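Local coordinates for protein alpha-galactosidase (Umbelopsis vinacea, PDB 3A5V) that probably hydrolyses terminal alpha-linked galactose residues from oligosaccharides and other galactosides, as a tetrameric glycoside hydrolase of family 27, at residues A[1-6]-A[180-185]. Numbering follows the deposited sequence.
Sequences ANNGLA and ISNSWR. With NAG (2-acetamido-2-deoxy-beta-D-glucopyranose), chain B.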
loop_
_atom_site.group_PDB
_atom_site.type_symbol
_atom_site.label_atom_id
_atom_site.label_comp_id
_atom_site.label_asym_id
_atom_site.label_seq_id
_atom_site.Cartn_x
_atom_site.Cartn_y
_atom_site.Cartn_z
ATOM N N ALA A 1 20.797 -18.423 -3.647
ATOM C CA ALA A 1 20.655 -19.865 -3.287
ATOM C C ALA A 1 22.031 -20.534 -3.174
ATOM O O ALA A 1 22.990 -20.141 -3.872
ATOM C CB ALA A 1 19.773 -20.611 -4.301
ATOM N N ASN A 2 22.109 -21.522 -2.276
ATOM C CA ASN A 2 23.335 -22.298 -2.009
ATOM C C ASN A 2 23.326 -23.557 -2.874
ATOM O O ASN A 2 23.211 -24.668 -2.363
ATOM C CB ASN A 2 23.404 -22.662 -0.513
ATOM C CG ASN A 2 24.771 -23.255 -0.082
ATOM O OD1 ASN A 2 25.788 -23.126 -0.777
ATOM N ND2 ASN A 2 24.777 -23.909 1.076
ATOM N N ASN A 3 23.411 -23.378 -4.194
ATOM C CA ASN A 3 23.416 -24.501 -5.136
ATOM C C ASN A 3 24.706 -24.554 -5.970
ATOM O O ASN A 3 24.757 -25.204 -7.003
ATOM C CB ASN A 3 22.187 -24.448 -6.060
ATOM C CG ASN A 3 22.178 -23.201 -6.949
ATOM O OD1 ASN A 3 22.995 -22.302 -6.768
ATOM N ND2 ASN A 3 21.254 -23.147 -7.904
ATOM N N GLY A 4 25.737 -23.851 -5.525
ATOM C CA GLY A 4 27.010 -23.845 -6.247
ATOM C C GLY A 4 27.063 -22.977 -7.488
ATOM O O GLY A 4 28.086 -22.943 -8.174
ATOM N N LEU A 5 25.975 -22.258 -7.787
ATOM C CA LEU A 5 25.908 -21.487 -9.025
ATOM C C LEU A 5 25.820 -19.988 -8.752
ATOM O O LEU A 5 25.477 -19.580 -7.636
ATOM C CB LEU A 5 24.715 -21.943 -9.889
ATOM C CG LEU A 5 24.701 -23.439 -10.287
ATOM C CD1 LEU A 5 23.411 -23.823 -11.012
ATOM C CD2 LEU A 5 25.903 -23.816 -11.143
ATOM N N ALA A 6 26.129 -19.181 -9.769
ATOM C CA ALA A 6 26.120 -17.705 -9.624
ATOM C C ALA A 6 26.901 -17.225 -8.392
ATOM O O ALA A 6 26.463 -16.309 -7.664
ATOM C CB ALA A 6 24.669 -17.146 -9.633
ATOM N N ILE A 180 16.106 -19.471 -2.410
ATOM C CA ILE A 180 15.511 -20.461 -3.329
ATOM C C ILE A 180 15.824 -20.214 -4.828
ATOM O O ILE A 180 15.413 -20.998 -5.676
ATOM C CB ILE A 180 13.963 -20.566 -3.126
ATOM C CG1 ILE A 180 13.306 -19.223 -3.473
ATOM C CG2 ILE A 180 13.612 -21.075 -1.673
ATOM C CD1 ILE A 180 11.820 -19.298 -3.889
ATOM N N SER A 181 16.514 -19.120 -5.144
ATOM C CA SER A 181 16.875 -18.785 -6.535
ATOM C C SER A 181 18.241 -18.092 -6.579
ATOM O O SER A 181 18.783 -17.694 -5.528
ATOM C CB SER A 181 15.796 -17.908 -7.201
ATOM O OG SER A 181 15.726 -16.618 -6.596
ATOM N N ASN A 182 18.805 -17.972 -7.780
ATOM C CA ASN A 182 20.126 -17.347 -7.952
ATOM C C ASN A 182 20.128 -15.852 -8.277
ATOM O O ASN A 182 21.131 -15.168 -8.062
ATOM C CB ASN A 182 20.952 -18.126 -8.997
ATOM C CG ASN A 182 21.284 -19.542 -8.529
ATOM O OD1 ASN A 182 20.841 -20.521 -9.123
ATOM N ND2 ASN A 182 22.034 -19.648 -7.420
ATOM N N SER A 183 19.040 -15.360 -8.858
ATOM C CA SER A 183 18.904 -13.939 -9.171
ATOM C C SER A 183 17.428 -13.617 -9.381
ATOM O O SER A 183 16.625 -14.509 -9.663
ATOM C CB SER A 183 19.742 -13.554 -10.418
ATOM O OG SER A 183 19.199 -14.146 -11.606
ATOM N N TRP A 184 17.068 -12.340 -9.219
ATOM C CA TRP A 184 15.674 -11.912 -9.335
ATOM C C TRP A 184 15.625 -10.529 -9.973
ATOM O O TRP A 184 16.280 -9.591 -9.508
ATOM C CB TRP A 184 14.951 -11.930 -7.966
ATOM C CG TRP A 184 15.820 -11.439 -6.866
ATOM C CD1 TRP A 184 16.000 -10.130 -6.473
ATOM C CD2 TRP A 184 16.703 -12.230 -6.061
ATOM N NE1 TRP A 184 16.930 -10.075 -5.456
ATOM C CE2 TRP A 184 17.377 -11.345 -5.186
ATOM C CE3 TRP A 184 16.984 -13.609 -5.987
ATOM C CZ2 TRP A 184 18.308 -11.795 -4.229
ATOM C CZ3 TRP A 184 17.925 -14.054 -5.048
ATOM C CH2 TRP A 184 18.575 -13.148 -4.184
ATOM N N ARG A 185 14.888 -10.429 -11.074
ATOM C CA ARG A 185 14.517 -9.133 -11.636
ATOM C C ARG A 185 13.878 -8.260 -10.563
ATOM O O ARG A 185 13.024 -8.720 -9.776
ATOM C CB ARG A 185 13.586 -9.325 -12.840
ATOM C CG ARG A 185 14.354 -9.870 -14.096
ATOM C CD ARG A 185 15.046 -8.698 -14.898
ATOM N NE ARG A 185 14.011 -7.711 -15.174
ATOM C CZ ARG A 185 13.065 -7.846 -16.103
ATOM N NH1 ARG A 185 13.085 -8.874 -16.956
ATOM N NH2 ARG A 185 12.097 -6.936 -16.180
HETATM C C1 NAG B . 23.689 -27.939 -1.407
HETATM C C2 NAG B . 24.308 -28.394 -0.083
HETATM C C3 NAG B . 25.473 -27.507 0.326
HETATM C C4 NAG B . 26.427 -27.250 -0.837
HETATM C C5 NAG B . 25.652 -26.854 -2.103
HETATM C C6 NAG B . 26.536 -26.661 -3.333
HETATM C C7 NAG B . 22.762 -29.528 1.399
HETATM C C8 NAG B . 21.813 -29.399 2.555
HETATM N N2 NAG B . 23.340 -28.399 0.999
HETATM O O3 NAG B . 26.140 -28.115 1.415
HETATM O O4 NAG B . 27.199 -26.146 -0.472
HETATM O O5 NAG B . 24.686 -27.826 -2.405
HETATM O O6 NAG B . 27.218 -27.859 -3.609
HETATM O O7 NAG B . 22.969 -30.622 0.860
#
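Asn3 and Asn182 meet amide to amide, each giving an N-H to the other's carbonyl oxygen. The side chains come from opposite directions with their planes 28° apart, and both bonds, Asn182 ND2 to Asn3 OD1 and Asn3 ND2 to Asn182 OD1, measure 2.9 Å. The second arrives in the carbonyl plane of Asn182, on a lone pair; the first is tilted out of that of Asn3. Asparagine suits both places because one short side chain both donates and accepts. With CG turned between its own backbone N and carbonyl carbon (chi1 63°), Asn3 also brings OD1 within 3.1 Å of Leu5 N, closing an Asx turn; the two donors reach OD1 from opposite faces of its plane. Gly4, at positive phi, lets the chain bend there. An alanine in place of Asn3 would probably cost the amide of Asn182 two of its hydrogen bonds and leave the turn without its closing acceptor.

The tight side lies around Asn182, whose buried amide is also held by Tyr163 N and Gly234 O. Ala6 CB rests on Asn182 CB at 3.9 Å, where a methyl, small and nonpolar, fits without crowding. Nearby, Ala1 N, the N-terminal nitrogen, donates to Ser181 O at 2.9 Å, from above the carbonyl plane. Ala1 CB lies 3.3 Å from Ser181 O as well. The side toward the glycan is loose: Asn2 is exposed, its side chain sets off away from 180-185, and Asn2 O lies 3.3 Å from NAG C5.

The arrangement joins the N-terminal loop, beside a protein-linked glycan, to the residues leading into strand 183-185, one of the parallel strands of the (beta/alpha)8 TIM barrel of this family.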